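Long-range contact in CrtC domain-containing protein (Fusarium vanettenii 77-13-4, PDB 7A0Q), which is a kievitone hydratase, a lyase that probably adds water to the plant isoflavonoid phytoalexin kievitone and so helps the fungus to detoxify it: residues T154-F166 / F249-V261. Sequence-based numbering, arbitrary orientation.
Sequences TTGAVANGGAGTF and FATIRGANDETLV
R253 reaches across to the backbone at G156. R253 CB packs on V158 CG2 (3.8 Å). Its CG stands anti to the backbone N (chi1 -175°), and the chain then bends at chi2 and chi3. This lays CG and CD beside the carbonyl of A157 and brings R253 NH1 to G156 O at 2.9 Å. That bond is fairly straight. The oxygen lies at the guanidinium edge, close to its plane. The other terminal nitrogen, NH2, forms a salt bridge with E31 and a hydrogen bond with E230 O, so several partners fix the rotation of the buried group. E31 OE1 also hydrogen-bonds T155 OG1, which ties both sides of the contact to one carboxylate.

T251 is the second main contributor. T251 OG1 accepts the N-H of G161 N at 2.9 Å, almost in line (169°). A water bridges the same OG1 to N160 OD1, which also pairs with S234. T251 CG2, anti to the backbone N, lies against A159 O (3.5 Å) and V158 CG1.

The contact joins the two lipocalin-like domains of the CrtC-type fold. The hairpin formed by strands 245-253 and 259-275 belongs to the closed eight-stranded barrel. It packs against residues 156-162 of the N-terminal domain, including the type II turn A159 to G162 that interrupts strand 158-168.

F249 and F166 meet in a T-shaped stack. The F249 edge points at the F166 face, with CZ over the ring centre, centroids 5.3 Å apart and planes at 68°. W236 also meets the F166 ring. On the second hairpin strand, V261 CG2 rests on the G161-G162 peptide, 3.7 Å from G162 N. Two waters link T259 OG1 to segment 154-166, one to A157 O and A159 N, the other to G162 O.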
loop_
_atom_site.group_PDB
_atom_site.type_symbol
_atom_site.label_atom_id
_atom_site.label_comp_id
_atom_site.label_asym_id
_atom_site.label_seq_id
_atom_site.Cartn_x
_atom_site.Cartn_y
_atom_site.Cartn_z
ATOM N N THR A 154 -7.553 14.072 0.160
ATOM C CA THR A 154 -8.820 14.449 -0.455
ATOM C C THR A 154 -9.623 13.231 -0.904
ATOM O O THR A 154 -10.128 13.194 -2.027
ATOM C CB THR A 154 -8.527 15.358 -1.656
ATOM O OG1 THR A 154 -7.837 14.586 -2.660
ATOM C CG2 THR A 154 -7.671 16.527 -1.235
ATOM N N THR A 155 -9.747 12.223 -0.036
ATOM C CA THR A 155 -10.177 10.903 -0.474
ATOM C C THR A 155 -10.796 10.168 0.712
ATOM O O THR A 155 -10.269 10.226 1.829
ATOM C CB THR A 155 -8.985 10.131 -1.069
ATOM O OG1 THR A 155 -9.418 8.871 -1.596
ATOM C CG2 THR A 155 -7.856 9.928 -0.027
ATOM N N GLY A 156 -11.928 9.508 0.469
ATOM C CA GLY A 156 -12.635 8.817 1.545
ATOM C C GLY A 156 -11.853 7.611 2.061
ATOM O O GLY A 156 -11.379 6.778 1.280
ATOM N N ALA A 157 -11.713 7.514 3.385
ATOM C CA ALA A 157 -10.873 6.473 3.967
ATOM C C ALA A 157 -11.477 5.084 3.789
ATOM O O ALA A 157 -12.702 4.904 3.787
ATOM C CB ALA A 157 -10.648 6.721 5.463
ATOM N N VAL A 158 -10.586 4.104 3.614
ATOM C CA VAL A 158 -10.910 2.679 3.699
ATOM C C VAL A 158 -10.616 2.269 5.135
ATOM O O VAL A 158 -9.455 2.246 5.550
ATOM C CB VAL A 158 -10.067 1.848 2.720
ATOM C CG1 VAL A 158 -10.358 0.349 2.871
ATOM C CG2 VAL A 158 -10.270 2.321 1.274
ATOM N N ALA A 159 -11.665 1.965 5.897
ATOM C CA ALA A 159 -11.536 1.570 7.299
ATOM C C ALA A 159 -11.544 0.044 7.335
ATOM O O ALA A 159 -12.609 -0.586 7.350
ATOM C CB ALA A 159 -12.665 2.168 8.138
ATOM N N ASN A 160 -10.347 -0.550 7.333
ATOM C CA ASN A 160 -10.237 -2.000 7.190
ATOM C C ASN A 160 -11.039 -2.708 8.267
ATOM O O ASN A 160 -11.030 -2.309 9.433
ATOM C CB ASN A 160 -8.769 -2.404 7.245
ATOM C CG ASN A 160 -8.058 -2.072 5.953
ATOM O OD1 ASN A 160 -8.061 -2.862 5.006
ATOM N ND2 ASN A 160 -7.475 -0.883 5.888
ATOM N N GLY A 161 -11.735 -3.772 7.863
ATOM C CA GLY A 161 -12.579 -4.504 8.788
ATOM C C GLY A 161 -13.928 -3.879 9.026
ATOM O O GLY A 161 -14.741 -4.461 9.761
ATOM N N GLY A 162 -14.181 -2.707 8.446
ATOM C CA GLY A 162 -15.443 -2.011 8.575
ATOM C C GLY A 162 -15.329 -0.800 9.474
ATOM O O GLY A 162 -15.887 0.257 9.164
ATOM N N ALA A 163 -14.606 -0.941 10.586
ATOM C CA ALA A 163 -14.437 0.140 11.551
ATOM C C ALA A 163 -12.974 0.462 11.819
ATOM O O ALA A 163 -12.683 1.278 12.702
ATOM C CB ALA A 163 -15.145 -0.198 12.868
ATOM N N GLY A 164 -12.049 -0.162 11.096
ATOM C CA GLY A 164 -10.648 0.215 11.141
ATOM C C GLY A 164 -9.742 -0.769 11.841
ATOM O O GLY A 164 -8.538 -0.506 11.927
ATOM N N THR A 165 -10.276 -1.892 12.344
ATOM C CA THR A 165 -9.470 -2.854 13.091
ATOM C C THR A 165 -9.898 -4.277 12.750
ATOM O O THR A 165 -11.053 -4.532 12.410
ATOM C CB THR A 165 -9.580 -2.600 14.611
ATOM O OG1 THR A 165 -8.718 -3.495 15.330
ATOM C CG2 THR A 165 -11.030 -2.759 15.097
ATOM N N PHE A 166 -8.942 -5.205 12.828
ATOM C CA PHE A 166 -9.260 -6.621 12.626
ATOM C C PHE A 166 -8.150 -7.468 13.248
ATOM O O PHE A 166 -7.097 -6.961 13.647
ATOM C CB PHE A 166 -9.479 -6.949 11.133
ATOM C CG PHE A 166 -8.265 -6.756 10.249
ATOM C CD1 PHE A 166 -8.004 -5.518 9.662
ATOM C CD2 PHE A 166 -7.412 -7.824 9.956
ATOM C CE1 PHE A 166 -6.904 -5.343 8.827
ATOM C CE2 PHE A 166 -6.317 -7.654 9.126
ATOM C CZ PHE A 166 -6.057 -6.402 8.551
ATOM N N PHE A 249 -10.280 -11.986 3.051
ATOM C CA PHE A 249 -11.405 -11.060 3.038
ATOM C C PHE A 249 -10.988 -9.742 2.399
ATOM O O PHE A 249 -9.804 -9.407 2.313
ATOM C CB PHE A 249 -11.970 -10.831 4.455
ATOM C CG PHE A 249 -11.220 -9.799 5.272
ATOM C CD1 PHE A 249 -9.905 -10.017 5.673
ATOM C CD2 PHE A 249 -11.838 -8.607 5.634
ATOM C CE1 PHE A 249 -9.222 -9.052 6.439
ATOM C CE2 PHE A 249 -11.172 -7.655 6.391
ATOM C CZ PHE A 249 -9.869 -7.872 6.787
ATOM N N ALA A 250 -11.996 -9.015 1.928
ATOM C CA ALA A 250 -11.813 -7.686 1.371
ATOM C C ALA A 250 -12.630 -6.692 2.177
ATOM O O ALA A 250 -13.770 -6.980 2.562
ATOM C CB ALA A 250 -12.240 -7.643 -0.109
ATOM N N THR A 251 -12.033 -5.520 2.427
ATOM C CA THR A 251 -12.777 -4.327 2.806
ATOM C C THR A 251 -12.889 -3.463 1.559
ATOM O O THR A 251 -11.879 -3.134 0.933
ATOM C CB THR A 251 -12.095 -3.545 3.929
ATOM O OG1 THR A 251 -11.848 -4.405 5.056
ATOM C CG2 THR A 251 -12.990 -2.382 4.361
ATOM N N ILE A 252 -14.110 -3.143 1.175
ATOM C CA ILE A 252 -14.349 -2.363 -0.027
ATOM C C ILE A 252 -15.048 -1.082 0.380
ATOM O O ILE A 252 -16.138 -1.122 0.956
ATOM C CB ILE A 252 -15.190 -3.137 -1.051
ATOM C CG1 ILE A 252 -14.514 -4.472 -1.384
ATOM C CG2 ILE A 252 -15.426 -2.244 -2.286
ATOM C CD1 ILE A 252 -15.266 -5.314 -2.412
ATOM N N ARG A 253 -14.416 0.056 0.091
ATOM C CA ARG A 253 -15.062 1.342 0.264
ATOM C C ARG A 253 -15.728 1.710 -1.051
ATOM O O ARG A 253 -15.076 1.703 -2.097
ATOM C CB ARG A 253 -14.051 2.414 0.670
ATOM C CG ARG A 253 -14.689 3.761 0.988
ATOM C CD ARG A 253 -13.862 4.906 0.375
ATOM N NE ARG A 253 -14.073 5.024 -1.068
ATOM C CZ ARG A 253 -13.429 5.888 -1.855
ATOM N NH1 ARG A 253 -12.506 6.714 -1.358
ATOM N NH2 ARG A 253 -13.702 5.930 -3.153
ATOM N N GLY A 254 -17.020 1.991 -0.999
ATOM C CA GLY A 254 -17.752 2.451 -2.158
ATOM C C GLY A 254 -18.011 3.943 -2.110
ATOM O O GLY A 254 -17.195 4.728 -1.607
ATOM N N ALA A 255 -19.154 4.339 -2.661
ATOM C CA ALA A 255 -19.609 5.715 -2.590
ATOM C C ALA A 255 -20.265 5.990 -1.242
ATOM O O ALA A 255 -20.739 5.082 -0.557
ATOM C CB ALA A 255 -20.599 6.005 -3.724
ATOM N N ASN A 256 -20.291 7.270 -0.862
ATOM C CA ASN A 256 -21.072 7.731 0.288
ATOM C C ASN A 256 -20.678 7.013 1.582
ATOM O O ASN A 256 -21.521 6.766 2.446
ATOM C CB ASN A 256 -22.572 7.581 0.010
ATOM C CG ASN A 256 -23.002 8.316 -1.259
ATOM O OD1 ASN A 256 -22.916 9.541 -1.332
ATOM N ND2 ASN A 256 -23.458 7.569 -2.259
ATOM N N ASP A 257 -19.384 6.697 1.723
ATOM C CA ASP A 257 -18.777 6.006 2.868
ATOM C C ASP A 257 -19.174 4.527 2.968
ATOM O O ASP A 257 -18.769 3.859 3.936
ATOM C CB ASP A 257 -19.117 6.641 4.228
ATOM C CG ASP A 257 -18.923 8.147 4.268
ATOM O OD1 ASP A 257 -18.439 8.745 3.284
ATOM O OD2 ASP A 257 -19.270 8.731 5.316
ATOM N N GLU A 258 -19.978 4.002 2.045
ATOM C CA GLU A 258 -20.452 2.623 2.191
ATOM C C GLU A 258 -19.270 1.651 2.211
ATOM O O GLU A 258 -18.352 1.755 1.395
ATOM C CB GLU A 258 -21.412 2.282 1.050
ATOM C CG GLU A 258 -22.682 3.144 1.041
ATOM C CD GLU A 258 -23.354 3.204 -0.321
ATOM O OE1 GLU A 258 -23.065 2.340 -1.183
ATOM O OE2 GLU A 258 -24.171 4.124 -0.528
ATOM N N THR A 259 -19.281 0.711 3.156
ATOM C CA THR A 259 -18.135 -0.166 3.361
ATOM C C THR A 259 -18.606 -1.615 3.381
ATOM O O THR A 259 -19.513 -1.960 4.143
ATOM C CB THR A 259 -17.403 0.190 4.667
ATOM O OG1 THR A 259 -17.046 1.583 4.660
ATOM C CG2 THR A 259 -16.123 -0.632 4.825
ATOM N N LEU A 260 -18.010 -2.445 2.525
ATOM C CA LEU A 260 -18.325 -3.870 2.436
ATOM C C LEU A 260 -17.192 -4.677 3.056
ATOM O O LEU A 260 -16.019 -4.429 2.775
ATOM C CB LEU A 260 -18.535 -4.301 0.978
ATOM C CG LEU A 260 -19.257 -3.269 0.104
ATOM C CD1 LEU A 260 -19.357 -3.756 -1.343
ATOM C CD2 LEU A 260 -20.633 -2.964 0.677
ATOM N N VAL A 261 -17.542 -5.638 3.904
ATOM C CA VAL A 261 -16.569 -6.539 4.514
ATOM C C VAL A 261 -16.949 -7.951 4.067
ATOM O O VAL A 261 -17.927 -8.533 4.555
ATOM C CB VAL A 261 -16.550 -6.394 6.037
ATOM C CG1 VAL A 261 -15.448 -7.268 6.635
ATOM C CG2 VAL A 261 -16.358 -4.900 6.404
HETATM O O HOH W 1 -14.184 2.446 4.417
HETATM O O HOH W 2 -9.419 -5.367 4.517
HETATM O O HOH W 3 -16.207 2.373 7.399
#